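Delta-1-pyrroline-5-carboxylate dehydrogenase, mitochondrial (Mus musculus, PDB 4E3X) catalyses the irreversible NAD+-dependent oxidation of L-glutamate gamma-semialdehyde to L-glutamate, the second step of mitochondrial proline degradation. Local coordinates at residues 33-38 with 134-139; 153-158 with 382-387; 359-364 with 455-460. One frame throughout, in Å; residues are numbered along the deposited sequence.

Interaction 1: 33-38 with 134-139; sequences ANEPIL and MLSGPR. Unlike the reference sequence in segment 33-38: Ala33 (reference Thr).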
ATOM      1  N   ALA B  33       0.242  26.472   3.358  1.00 12.40           N
ATOM      2  CA  ALA B  33       1.192  26.533   4.448  1.00 12.36           C
ATOM      3  C   ALA B  33       0.515  26.015   5.696  1.00  9.30           C
ATOM      4  O   ALA B  33      -0.717  25.954   5.772  1.00 10.39           O
ATOM      5  CB  ALA B  33       1.666  27.953   4.654  1.00 14.42           C
ATOM      6  N   ASN B  34       1.317  25.632   6.680  1.00  8.67           N
ATOM      7  CA  ASN B  34       0.753  25.200   7.942  1.00  8.70           C
ATOM      8  C   ASN B  34      -0.077  26.283   8.618  1.00  8.44           C
ATOM      9  O   ASN B  34       0.281  27.460   8.617  1.00 10.24           O
ATOM     10  CB  ASN B  34       1.852  24.708   8.876  1.00  8.74           C
ATOM     11  CG  ASN B  34       2.488  23.431   8.380  1.00  8.13           C
ATOM     12  OD1 ASN B  34       3.517  23.462   7.706  1.00  9.80           O
ATOM     13  ND2 ASN B  34       1.855  22.303   8.673  1.00  8.15           N
ATOM     14  N   GLU B  35      -1.203  25.869   9.185  1.00  7.93           N
ATOM     15  CA  GLU B  35      -2.059  26.778   9.935  1.00  8.95           C
ATOM     16  C   GLU B  35      -1.318  27.286  11.171  1.00  9.88           C
ATOM     17  O   GLU B  35      -0.836  26.496  11.977  1.00 10.08           O
ATOM     18  CB  GLU B  35      -3.337  26.056  10.353  1.00  8.70           C
ATOM     19  CG  GLU B  35      -4.291  26.921  11.162  1.00  9.57           C
ATOM     20  CD  GLU B  35      -5.014  27.969  10.326  1.00  9.54           C
ATOM     21  OE1 GLU B  35      -4.922  27.930   9.078  1.00 10.34           O
ATOM     22  OE2 GLU B  35      -5.693  28.831  10.923  1.00  9.77           O
ATOM     23  N   PRO B  36      -1.192  28.614  11.314  1.00 10.36           N
ATOM     24  CA  PRO B  36      -0.486  29.123  12.497  1.00 11.48           C
ATOM     25  C   PRO B  36      -1.197  28.800  13.811  1.00 10.69           C
ATOM     26  O   PRO B  36      -2.424  28.843  13.899  1.00 12.05           O
ATOM     27  CB  PRO B  36      -0.462  30.641  12.267  1.00 12.08           C
ATOM     28  CG  PRO B  36      -0.536  30.797  10.771  1.00 12.13           C
ATOM     29  CD  PRO B  36      -1.457  29.681  10.330  1.00 10.96           C
ATOM     30  N   ILE B  37      -0.407  28.466  14.824  1.00 11.86           N
ATOM     31  CA  ILE B  37      -0.915  28.206  16.164  1.00 12.19           C
ATOM     32  C   ILE B  37      -1.149  29.529  16.880  1.00 12.34           C
ATOM     33  O   ILE B  37      -0.250  30.371  16.953  1.00 12.54           O
ATOM     34  CB  ILE B  37       0.089  27.358  16.969  1.00 13.30           C
ATOM     35  CG1 ILE B  37       0.301  26.008  16.293  1.00 14.77           C
ATOM     36  CG2 ILE B  37      -0.402  27.146  18.386  1.00 13.08           C
ATOM     37  CD1 ILE B  37      -0.924  25.164  16.343  1.00 16.34           C
ATOM     38  N   LEU B  38      -2.363  29.722  17.388  1.00 11.89           N
ATOM     39  CA  LEU B  38      -2.707  30.965  18.076  1.00 13.55           C
ATOM     40  C   LEU B  38      -2.266  30.926  19.535  1.00 14.45           C
ATOM     41  O   LEU B  38      -2.081  29.851  20.103  1.00 15.08           O
ATOM     42  CB  LEU B  38      -4.213  31.231  17.987  1.00 14.00           C
ATOM     43  CG  LEU B  38      -4.813  31.191  16.580  1.00 15.53           C
ATOM     44  CD1 LEU B  38      -6.295  31.545  16.608  1.00 15.79           C
ATOM     45  CD2 LEU B  38      -4.058  32.117  15.640  1.00 15.60           C
ATOM     46  N   MET B 134     -13.197  27.414   6.975  1.00 10.03           N
ATOM     47  CA  MET B 134     -14.209  27.565   8.020  1.00 10.61           C
ATOM     48  C   MET B 134     -13.639  27.227   9.395  1.00  9.21           C
ATOM     49  O   MET B 134     -13.869  27.936  10.370  1.00 10.23           O
ATOM     50  CB  MET B 134     -15.413  26.679   7.716  1.00 10.62           C
ATOM     51  CG  MET B 134     -16.141  27.070   6.431  1.00 11.99           C
ATOM     52  SD  MET B 134     -17.300  25.805   5.863  1.00 15.19           S
ATOM     53  CE  MET B 134     -18.524  25.898   7.164  1.00 14.89           C
ATOM     54  N   LEU B 135     -12.889  26.134   9.469  1.00  9.19           N
ATOM     55  CA  LEU B 135     -12.247  25.715  10.713  1.00  9.01           C
ATOM     56  C   LEU B 135     -11.232  26.745  11.193  1.00  9.51           C
ATOM     57  O   LEU B 135     -11.094  26.962  12.395  1.00 10.17           O
ATOM     58  CB  LEU B 135     -11.567  24.361  10.528  1.00  8.85           C
ATOM     59  CG  LEU B 135     -12.501  23.158  10.418  1.00  9.64           C
ATOM     60  CD1 LEU B 135     -11.782  21.985   9.757  1.00 10.02           C
ATOM     61  CD2 LEU B 135     -13.029  22.765  11.791  1.00 10.77           C
ATOM     62  N   SER B 136     -10.516  27.370  10.259  1.00  9.69           N
ATOM     63  CA  SER B 136      -9.501  28.361  10.600  1.00 10.93           C
ATOM     64  C   SER B 136     -10.141  29.585  11.234  1.00 10.57           C
ATOM     65  O   SER B 136      -9.629  30.137  12.216  1.00 11.13           O
ATOM     66  CB  SER B 136      -8.713  28.767   9.349  1.00 11.80           C
ATOM     67  OG  SER B 136      -7.789  29.797   9.631  1.00 12.88           O
ATOM     68  N   GLY B 137     -11.263  30.010  10.665  1.00 10.42           N
ATOM     69  CA  GLY B 137     -11.895  31.254  11.053  1.00 10.55           C
ATOM     70  C   GLY B 137     -13.125  31.081  11.912  1.00 10.74           C
ATOM     71  O   GLY B 137     -13.014  30.902  13.124  1.00 11.85           O
ATOM     72  N   PRO B 138     -14.312  31.141  11.288  1.00 10.77           N
ATOM     73  CA  PRO B 138     -15.552  31.266  12.056  1.00 10.98           C
ATOM     74  C   PRO B 138     -15.894  30.063  12.927  1.00 10.79           C
ATOM     75  O   PRO B 138     -16.625  30.236  13.899  1.00 11.78           O
ATOM     76  CB  PRO B 138     -16.618  31.470  10.971  1.00 11.82           C
ATOM     77  CG  PRO B 138     -16.018  30.870   9.726  1.00 11.83           C
ATOM     78  CD  PRO B 138     -14.550  31.194   9.834  1.00 11.43           C
ATOM     79  N   ARG B 139     -15.381  28.883  12.596  1.00  9.91           N
ATOM     80  CA  ARG B 139     -15.733  27.675  13.344  1.00  9.17           C
ATOM     81  C   ARG B 139     -14.634  27.216  14.297  1.00  8.71           C
ATOM     82  O   ARG B 139     -14.781  26.187  14.956  1.00  9.97           O
ATOM     83  CB  ARG B 139     -16.130  26.533  12.395  1.00 10.32           C
ATOM     84  CG  ARG B 139     -17.257  26.895  11.438  1.00 11.99           C
ATOM     85  CD  ARG B 139     -18.586  27.097  12.164  1.00 13.29           C
ATOM     86  NE  ARG B 139     -19.405  25.885  12.185  1.00 13.70           N
ATOM     87  CZ  ARG B 139     -20.226  25.525  11.201  1.00 13.47           C
ATOM     88  NH1 ARG B 139     -20.935  24.408  11.300  1.00 12.78           N
ATOM     89  NH2 ARG B 139     -20.337  26.276  10.111  1.00 14.52           N
TER

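Interaction 2: 153-158 with 382-387; sequences KTVIQA and EDFGTF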
ATOM      1  N   LYS B 153      -9.498  18.168  26.673  1.00  7.73           N
ATOM      2  CA  LYS B 153      -8.275  18.865  26.276  1.00  7.94           C
ATOM      3  C   LYS B 153      -8.154  20.273  26.846  1.00  8.65           C
ATOM      4  O   LYS B 153      -9.152  20.967  27.036  1.00  9.58           O
ATOM      5  CB  LYS B 153      -8.164  18.925  24.748  1.00  8.79           C
ATOM      6  CG  LYS B 153      -8.072  17.549  24.096  1.00  9.50           C
ATOM      7  CD  LYS B 153      -7.289  17.552  22.794  1.00  9.61           C
ATOM      8  CE  LYS B 153      -7.051  16.120  22.354  1.00  9.69           C
ATOM      9  NZ  LYS B 153      -6.219  16.011  21.125  1.00  8.96           N
ATOM     10  N   THR B 154      -6.919  20.695  27.102  1.00  8.64           N
ATOM     11  CA  THR B 154      -6.657  22.092  27.410  1.00  9.41           C
ATOM     12  C   THR B 154      -6.749  22.926  26.132  1.00  8.93           C
ATOM     13  O   THR B 154      -6.784  22.387  25.021  1.00  8.99           O
ATOM     14  CB  THR B 154      -5.254  22.278  27.986  1.00  9.67           C
ATOM     15  OG1 THR B 154      -4.307  21.740  27.055  1.00 10.41           O
ATOM     16  CG2 THR B 154      -5.124  21.571  29.335  1.00 11.04           C
ATOM     17  N   VAL B 155      -6.780  24.243  26.299  1.00  9.63           N
ATOM     18  CA  VAL B 155      -6.804  25.162  25.165  1.00 10.92           C
ATOM     19  C   VAL B 155      -5.753  24.818  24.110  1.00  9.59           C
ATOM     20  O   VAL B 155      -6.077  24.647  22.936  1.00  9.80           O
ATOM     21  CB  VAL B 155      -6.558  26.614  25.611  1.00 12.49           C
ATOM     22  CG1 VAL B 155      -6.465  27.525  24.400  1.00 12.92           C
ATOM     23  CG2 VAL B 155      -7.649  27.084  26.558  1.00 12.30           C
ATOM     24  N   ILE B 156      -4.495  24.698  24.517  1.00  9.43           N
ATOM     25  CA  ILE B 156      -3.447  24.485  23.533  1.00 10.50           C
ATOM     26  C   ILE B 156      -3.518  23.099  22.902  1.00  9.00           C
ATOM     27  O   ILE B 156      -3.250  22.958  21.713  1.00  9.54           O
ATOM     28  CB  ILE B 156      -2.035  24.759  24.105  1.00 12.78           C
ATOM     29  CG1 ILE B 156      -0.970  24.675  23.004  1.00 14.72           C
ATOM     30  CG2 ILE B 156      -1.698  23.796  25.236  1.00 15.80           C
ATOM     31  CD1 ILE B 156      -1.244  25.574  21.809  1.00 17.87           C
ATOM     32  N   GLN B 157      -3.889  22.078  23.673  1.00  9.36           N
ATOM     33  CA  GLN B 157      -4.010  20.750  23.089  1.00  9.07           C
ATOM     34  C   GLN B 157      -5.160  20.711  22.081  1.00  8.83           C
ATOM     35  O   GLN B 157      -5.063  20.066  21.045  1.00  8.95           O
ATOM     36  CB  GLN B 157      -4.164  19.675  24.170  1.00  9.54           C
ATOM     37  CG  GLN B 157      -2.879  19.406  24.952  1.00  9.75           C
ATOM     38  CD  GLN B 157      -1.722  19.028  24.047  1.00 10.89           C
ATOM     39  OE1 GLN B 157      -1.835  18.117  23.228  1.00 10.87           O
ATOM     40  NE2 GLN B 157      -0.608  19.741  24.179  1.00 12.73           N
ATOM     41  N   ALA B 158      -6.237  21.435  22.362  1.00  8.56           N
ATOM     42  CA  ALA B 158      -7.338  21.500  21.409  1.00  8.88           C
ATOM     43  C   ALA B 158      -6.904  22.260  20.156  1.00  8.61           C
ATOM     44  O   ALA B 158      -7.205  21.856  19.033  1.00  8.94           O
ATOM     45  CB  ALA B 158      -8.533  22.158  22.044  1.00  9.40           C
ATOM     46  N   GLU B 382     -12.512  26.048  32.861  1.00 17.11           N
ATOM     47  CA  GLU B 382     -12.614  27.048  33.917  1.00 19.84           C
ATOM     48  C   GLU B 382     -11.270  27.677  34.249  1.00 19.89           C
ATOM     49  O   GLU B 382     -11.192  28.861  34.592  1.00 21.68           O
ATOM     50  CB  GLU B 382     -13.223  26.434  35.177  1.00 22.60           C
ATOM     51  CG  GLU B 382     -14.628  25.897  34.990  1.00 26.38           C
ATOM     52  CD  GLU B 382     -15.590  26.928  34.433  1.00 28.69           C
ATOM     53  OE1 GLU B 382     -15.578  28.079  34.927  1.00 29.32           O
ATOM     54  OE2 GLU B 382     -16.357  26.582  33.501  1.00 29.73           O
ATOM     55  N   ASP B 383     -10.215  26.878  34.155  1.00 19.87           N
ATOM     56  CA  ASP B 383      -8.885  27.320  34.547  1.00 20.71           C
ATOM     57  C   ASP B 383      -7.900  27.114  33.402  1.00 19.99           C
ATOM     58  O   ASP B 383      -7.426  25.999  33.170  1.00 19.46           O
ATOM     59  CB  ASP B 383      -8.427  26.542  35.782  1.00 22.93           C
ATOM     60  CG  ASP B 383      -7.147  27.090  36.391  1.00 24.36           C
ATOM     61  OD1 ASP B 383      -6.491  27.950  35.766  1.00 24.72           O
ATOM     62  OD2 ASP B 383      -6.790  26.648  37.502  1.00 25.65           O
ATOM     63  N   PHE B 384      -7.584  28.193  32.695  1.00 19.92           N
ATOM     64  CA  PHE B 384      -6.634  28.116  31.591  1.00 20.84           C
ATOM     65  C   PHE B 384      -5.198  27.904  32.072  1.00 21.51           C
ATOM     66  O   PHE B 384      -4.295  27.719  31.257  1.00 22.18           O
ATOM     67  CB  PHE B 384      -6.720  29.354  30.689  1.00 21.15           C
ATOM     68  CG  PHE B 384      -7.912  29.356  29.765  1.00 20.83           C
ATOM     69  CD1 PHE B 384      -8.887  28.376  29.858  1.00 20.13           C
ATOM     70  CD2 PHE B 384      -8.047  30.336  28.794  1.00 21.35           C
ATOM     71  CE1 PHE B 384      -9.981  28.380  29.004  1.00 20.82           C
ATOM     72  CE2 PHE B 384      -9.136  30.347  27.936  1.00 21.12           C
ATOM     73  CZ  PHE B 384     -10.105  29.365  28.041  1.00 20.75           C
ATOM     74  N   GLY B 385      -4.986  27.934  33.389  1.00 20.78           N
ATOM     75  CA  GLY B 385      -3.685  27.608  33.957  1.00 20.70           C
ATOM     76  C   GLY B 385      -3.444  26.106  34.054  1.00 19.83           C
ATOM     77  O   GLY B 385      -2.349  25.659  34.393  1.00 21.25           O
ATOM     78  N   THR B 386      -4.476  25.325  33.748  1.00 18.66           N
ATOM     79  CA  THR B 386      -4.403  23.867  33.790  1.00 17.14           C
ATOM     80  C   THR B 386      -3.334  23.322  32.837  1.00 15.64           C
ATOM     81  O   THR B 386      -3.308  23.682  31.660  1.00 16.72           O
ATOM     82  CB  THR B 386      -5.780  23.261  33.412  1.00 16.97           C
ATOM     83  OG1 THR B 386      -6.750  23.638  34.401  1.00 18.39           O
ATOM     84  CG2 THR B 386      -5.704  21.755  33.323  1.00 16.61           C
ATOM     85  N   PHE B 387      -2.445  22.459  33.327  1.00 14.37           N
ATOM     86  CA  PHE B 387      -1.492  21.814  32.426  1.00 13.21           C
ATOM     87  C   PHE B 387      -2.146  20.663  31.674  1.00 11.29           C
ATOM     88  O   PHE B 387      -1.996  20.550  30.459  1.00 10.74           O
ATOM     89  CB  PHE B 387      -0.225  21.336  33.141  1.00 14.56           C
ATOM     90  CG  PHE B 387       0.838  20.848  32.193  1.00 16.74           C
ATOM     91  CD1 PHE B 387       1.350  21.690  31.218  1.00 18.43           C
ATOM     92  CD2 PHE B 387       1.301  19.544  32.251  1.00 17.61           C
ATOM     93  CE1 PHE B 387       2.317  21.245  30.328  1.00 18.95           C
ATOM     94  CE2 PHE B 387       2.272  19.095  31.368  1.00 18.31           C
ATOM     95  CZ  PHE B 387       2.781  19.946  30.406  1.00 18.87           C
TER
HETATM   96  O   HOH W   1      -1.930  22.626  28.333  1.00 23.31           O

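Interaction 3: 359-364 with 455-460; sequences SLWPQI and VYVYPD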
ATOM      1  N   SER B 359      25.320   9.476  35.436  1.00 13.94           N
ATOM      2  CA  SER B 359      26.006  10.754  35.668  1.00 14.58           C
ATOM      3  C   SER B 359      25.082  11.982  35.647  1.00 14.99           C
ATOM      4  O   SER B 359      25.404  13.015  36.239  1.00 16.02           O
ATOM      5  CB  SER B 359      27.141  10.954  34.658  1.00 14.53           C
ATOM      6  OG  SER B 359      26.633  11.151  33.349  1.00 14.25           O
ATOM      7  N   LEU B 360      23.945  11.881  34.960  1.00 14.54           N
ATOM      8  CA  LEU B 360      23.011  12.999  34.870  1.00 14.01           C
ATOM      9  C   LEU B 360      21.776  12.811  35.744  1.00 13.49           C
ATOM     10  O   LEU B 360      20.945  13.713  35.852  1.00 13.64           O
ATOM     11  CB  LEU B 360      22.562  13.218  33.424  1.00 13.15           C
ATOM     12  CG  LEU B 360      23.562  13.792  32.416  1.00 13.81           C
ATOM     13  CD1 LEU B 360      22.857  14.112  31.108  1.00 14.11           C
ATOM     14  CD2 LEU B 360      24.260  15.028  32.972  1.00 14.65           C
ATOM     15  N   TRP B 361      21.645  11.642  36.360  1.00 13.47           N
ATOM     16  CA  TRP B 361      20.436  11.332  37.120  1.00 15.30           C
ATOM     17  C   TRP B 361      20.182  12.234  38.342  1.00 16.82           C
ATOM     18  O   TRP B 361      19.050  12.653  38.559  1.00 17.04           O
ATOM     19  CB  TRP B 361      20.365   9.834  37.451  1.00 15.79           C
ATOM     20  CG  TRP B 361      19.158   9.371  38.240  1.00 15.81           C
ATOM     21  CD1 TRP B 361      19.184   8.608  39.372  1.00 16.48           C
ATOM     22  CD2 TRP B 361      17.765   9.614  37.956  1.00 15.64           C
ATOM     23  NE1 TRP B 361      17.909   8.363  39.812  1.00 16.35           N
ATOM     24  CE2 TRP B 361      17.019   8.965  38.961  1.00 15.41           C
ATOM     25  CE3 TRP B 361      17.081  10.316  36.956  1.00 14.92           C
ATOM     26  CZ2 TRP B 361      15.626   8.998  38.999  1.00 15.23           C
ATOM     27  CZ3 TRP B 361      15.691  10.348  36.994  1.00 15.34           C
ATOM     28  CH2 TRP B 361      14.981   9.692  38.009  1.00 14.89           C
ATOM     29  N   PRO B 362      21.226  12.557  39.130  1.00 18.09           N
ATOM     30  CA  PRO B 362      20.960  13.523  40.206  1.00 18.53           C
ATOM     31  C   PRO B 362      20.367  14.845  39.704  1.00 18.08           C
ATOM     32  O   PRO B 362      19.388  15.320  40.281  1.00 18.87           O
ATOM     33  CB  PRO B 362      22.345  13.745  40.822  1.00 19.38           C
ATOM     34  CG  PRO B 362      23.044  12.437  40.608  1.00 19.33           C
ATOM     35  CD  PRO B 362      22.564  11.949  39.259  1.00 18.59           C
ATOM     36  N   GLN B 363      20.932  15.421  38.645  1.00 18.32           N
ATOM     37  CA  GLN B 363      20.393  16.662  38.089  1.00 17.85           C
ATOM     38  C   GLN B 363      18.970  16.472  37.569  1.00 16.99           C
ATOM     39  O   GLN B 363      18.064  17.233  37.903  1.00 17.45           O
ATOM     40  CB  GLN B 363      21.266  17.179  36.939  1.00 19.23           C
ATOM     41  CG  GLN B 363      22.521  17.939  37.339  1.00 20.31           C
ATOM     42  CD  GLN B 363      23.197  18.584  36.138  1.00 21.44           C
ATOM     43  OE1 GLN B 363      24.174  18.061  35.604  1.00 23.47           O
ATOM     44  NE2 GLN B 363      22.668  19.723  35.701  1.00 21.01           N
ATOM     45  N   ILE B 364      18.784  15.458  36.733  1.00 15.47           N
ATOM     46  CA  ILE B 364      17.496  15.231  36.083  1.00 14.38           C
ATOM     47  C   ILE B 364      16.397  14.837  37.072  1.00 14.02           C
ATOM     48  O   ILE B 364      15.266  15.315  36.972  1.00 14.98           O
ATOM     49  CB  ILE B 364      17.633  14.209  34.937  1.00 14.32           C
ATOM     50  CG1 ILE B 364      18.444  14.838  33.806  1.00 15.26           C
ATOM     51  CG2 ILE B 364      16.264  13.753  34.432  1.00 15.14           C
ATOM     52  CD1 ILE B 364      18.808  13.883  32.702  1.00 15.68           C
ATOM     53  N   VAL B 455      11.046   5.541  34.478  1.00 10.77           N
ATOM     54  CA  VAL B 455      12.434   5.903  34.248  1.00 11.11           C
ATOM     55  C   VAL B 455      13.350   4.723  34.543  1.00 11.87           C
ATOM     56  O   VAL B 455      13.202   4.059  35.568  1.00 11.58           O
ATOM     57  CB  VAL B 455      12.857   7.066  35.178  1.00 12.05           C
ATOM     58  CG1 VAL B 455      14.270   7.541  34.853  1.00 13.02           C
ATOM     59  CG2 VAL B 455      11.853   8.215  35.097  1.00 13.15           C
ATOM     60  N   TYR B 456      14.294   4.471  33.643  1.00 10.86           N
ATOM     61  CA  TYR B 456      15.344   3.489  33.881  1.00 11.01           C
ATOM     62  C   TYR B 456      16.697   4.187  33.833  1.00 11.25           C
ATOM     63  O   TYR B 456      17.023   4.843  32.843  1.00 11.18           O
ATOM     64  CB  TYR B 456      15.300   2.361  32.839  1.00 11.58           C
ATOM     65  CG  TYR B 456      16.410   1.358  33.052  1.00 13.81           C
ATOM     66  CD1 TYR B 456      16.392   0.503  34.149  1.00 15.05           C
ATOM     67  CD2 TYR B 456      17.493   1.287  32.181  1.00 14.34           C
ATOM     68  CE1 TYR B 456      17.408  -0.403  34.363  1.00 16.57           C
ATOM     69  CE2 TYR B 456      18.517   0.379  32.391  1.00 15.77           C
ATOM     70  CZ  TYR B 456      18.466  -0.460  33.484  1.00 16.89           C
ATOM     71  OH  TYR B 456      19.474  -1.366  33.705  1.00 19.48           O
ATOM     72  N   VAL B 457      17.475   4.045  34.908  1.00 11.26           N
ATOM     73  CA  VAL B 457      18.780   4.688  35.017  1.00 11.48           C
ATOM     74  C   VAL B 457      19.863   3.681  34.649  1.00 12.16           C
ATOM     75  O   VAL B 457      19.965   2.623  35.268  1.00 14.03           O
ATOM     76  CB  VAL B 457      19.027   5.239  36.441  1.00 12.11           C
ATOM     77  CG1 VAL B 457      20.386   5.919  36.510  1.00 13.06           C
ATOM     78  CG2 VAL B 457      17.916   6.208  36.831  1.00 12.20           C
ATOM     79  N   TYR B 458      20.663   4.006  33.634  1.00 11.44           N
ATOM     80  CA  TYR B 458      21.694   3.086  33.155  1.00 11.88           C
ATOM     81  C   TYR B 458      23.101   3.633  33.424  1.00 12.49           C
ATOM     82  O   TYR B 458      23.320   4.840  33.369  1.00 12.72           O
ATOM     83  CB  TYR B 458      21.497   2.794  31.657  1.00 11.62           C
ATOM     84  CG  TYR B 458      21.817   3.961  30.735  1.00 10.90           C
ATOM     85  CD1 TYR B 458      23.098   4.122  30.211  1.00 10.92           C
ATOM     86  CD2 TYR B 458      20.847   4.903  30.397  1.00 10.94           C
ATOM     87  CE1 TYR B 458      23.405   5.179  29.378  1.00 11.44           C
ATOM     88  CE2 TYR B 458      21.151   5.968  29.558  1.00 11.58           C
ATOM     89  CZ  TYR B 458      22.432   6.099  29.055  1.00 11.10           C
ATOM     90  OH  TYR B 458      22.765   7.140  28.218  1.00 11.59           O
ATOM     91  N   PRO B 459      24.063   2.743  33.724  1.00 13.12           N
ATOM     92  CA  PRO B 459      25.442   3.214  33.901  1.00 13.70           C
ATOM     93  C   PRO B 459      25.964   3.804  32.598  1.00 13.20           C
ATOM     94  O   PRO B 459      25.748   3.193  31.551  1.00 12.59           O
ATOM     95  CB  PRO B 459      26.215   1.935  34.248  1.00 14.98           C
ATOM     96  CG  PRO B 459      25.179   0.967  34.736  1.00 15.42           C
ATOM     97  CD  PRO B 459      23.931   1.294  33.957  1.00 14.73           C
ATOM     98  N   ASP B 460      26.641   4.951  32.662  1.00 13.20           N
ATOM     99  CA  ASP B 460      27.126   5.635  31.462  1.00 14.42           C
ATOM    100  C   ASP B 460      27.871   4.695  30.524  1.00 13.81           C
ATOM    101  O   ASP B 460      27.681   4.745  29.305  1.00 13.71           O
ATOM    102  CB  ASP B 460      28.040   6.816  31.817  1.00 14.91           C
ATOM    103  CG  ASP B 460      27.299   7.963  32.477  1.00 15.30           C
ATOM    104  OD1 ASP B 460      26.560   7.718  33.454  1.00 15.35           O
ATOM    105  OD2 ASP B 460      27.473   9.115  32.025  1.00 15.80           O
TER

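Interaction 1: 33-38 with 134-139
The flat group of this contact is the Glu35 carboxylate, and Ser136 meets it beside one oxygen and above neither face squarely: the hydroxyl reaches OE2 on its syn side, 26° out of the carboxylate plane. Ser136 OG is the donor and lies 2.6 Å from Glu35 OE2, a short separation for a hydroxyl and a carboxylate. From Ser136 OG to Glu35 OE1 the gap is 3.5 Å, which identifies OE2 as the acceptor and excludes an evenly forked approach. Ser136 CB follows behind its hydroxyl, 3.4 Å from Glu35 OE2. Two torsions account for the reach of the acid: Glu35 CG stands anti to the backbone N (chi1 179°), and the chain then bends at chi2 (74°), which turns the carboxylate to the serine. The nearest backbones, at Glu35 CA and Ser136 CA, are 7.6 Å apart, so the side chains bridge the distance.

In the fold, an irregular N-terminal segment here runs past the C-terminal end of helix 121-136. Ser136 is the last helical residue, and Gly137 leaves helical backbone angles. The turn that follows is closed by Arg139 N, 2.9 Å from Met134 O.

The same carboxylate has two basic partners, Arg171 of helix 155-180 at OE1 and Arg140 of helix 140-151 at OE2. Arg140 NH2 also bonds Ser136 O, so one guanidinium touches both sides of the contact and would probably offset part of the negative charge brought near a helix C terminus. Replacing Glu35 with an alanine would probably leave the Ser136 hydroxyl without its acceptor and both arginines without this shared counter-charge. Glu35 N, meanwhile, donates to Asp168 OD1, fixing the backbone of the loop to helix 155-180.

Interaction 2: 153-158 with 382-387
The backbones approach most closely at Thr154 with Thr386, CA to CA 7.0 Å, and at Val155 with Phe384, where the start of a helix faces a type I beta turn running from Asp383 to Thr386. Thr154 is the N-cap of helix 155-180, its OG1 accepting a weak bond from Gln157 N. The turn is secured twice at Asp383. Its OD1 accepts from Gly385 N, an Asx turn in which the donor sits 42° out of the carboxylate plane, and its carbonyl O accepts from both the N and the OG1 of Thr386.

Fixed in this way, the turn presents the Phe384 ring to the helix. Val155 CG2 lies over the centre of one ring face, 3.5 Å from the centroid and only 8° off the ring normal, a CH-pi contact. All six ring carbons are within 4.0 Å of Val155 CG2, as expected of a methyl centred on the ring. The two side chains cross at about a right angle.

The second subunit also reaches this place: its Tyr561 packs on Thr154, Val155 and Phe384, and its Trp557 meets the Phe387 ring edge-to-face. The contact thus joins the start of helix 155-180 to the loop before helix 394-409 at the dimer interface.

The methyl of Thr154 faces the backbone where the chain leaves the turn, with CG2 3.5 Å from Phe387 O. Because OG1 sits between the backbone N and the carbonyl carbon (chi1 56°), it can also bind a water, 2.8 Å from Thr154 OG1, which donates to Phe387 O at 3.0 Å.

Interaction 3: 359-364 with 455-460
Ser359 OG donates to Asp460 OD2 at 2.6 Å, the shortest polar bond between these segments. A second bond lies alongside it: Ser359 N donates to Asp460 OD1 at 2.9 Å, with an N-H...acceptor angle of 159°. Each carboxylate oxygen uses its syn lone pair, so one serine engages both oxygens of one aspartate through its amide and its hydroxyl. This double attachment should restrain rotation of the carboxylate about its CB-CG bond. The serine hydroxyl is placed for it by a chi1 of 68°, which tucks OG over the residue's own backbone, flanked by N and C.

Further along, the contact turns apolar. Val457 CG2 sits over one face of the Trp361 indole, above the five-membered ring: the methyl is 3.5 Å from that ring's centroid and 4° off its normal, a well-centred CH-pi contact. Val457 CG1 lies farther back, 4.0 Å from Trp361 CB. At the other end of the indole, Val455 CG1 approaches the six-membered ring obliquely, 3.8 Å from Trp361 CZ3. Val455 and Val457 both direct their side chains to the helix, whereas Tyr456 between them points away, the alternation expected of a strand.

Two neighbouring strands complete the bed of the indole, which also touches Val356 of strand 351-357 and Glu435 of strand 428-436. Strand 452-458 runs parallel to both and lies between them. Helix 361-372 therefore packs by its first turn on a parallel portion of a larger mixed sheet, the layered alpha/beta architecture characteristic of the catalytic domain of aldehyde dehydrogenases.

From the N terminus, the irregular 33-38 segment meets the end of helix 121-136, and interaction 1 closes a loop of 95 intervening residues. It is complete before interaction 2 opens at 153-158, so these two are in series, yet they touch in space: Ile37 CG2 packs 3.9 Å from Ile156 CD1. Interaction 2 spans 223 residues to reach 382-387. Interaction 3 starts inside that span, at 359-364, and ends beyond it at 455-460, so the two cross along the chain. Their nearest atoms remain about 15 Å apart. Interactions 1 and 2 tie loops to the helical layer around helix 155-180, whereas interaction 3 joins helix and sheet in the catalytic domain.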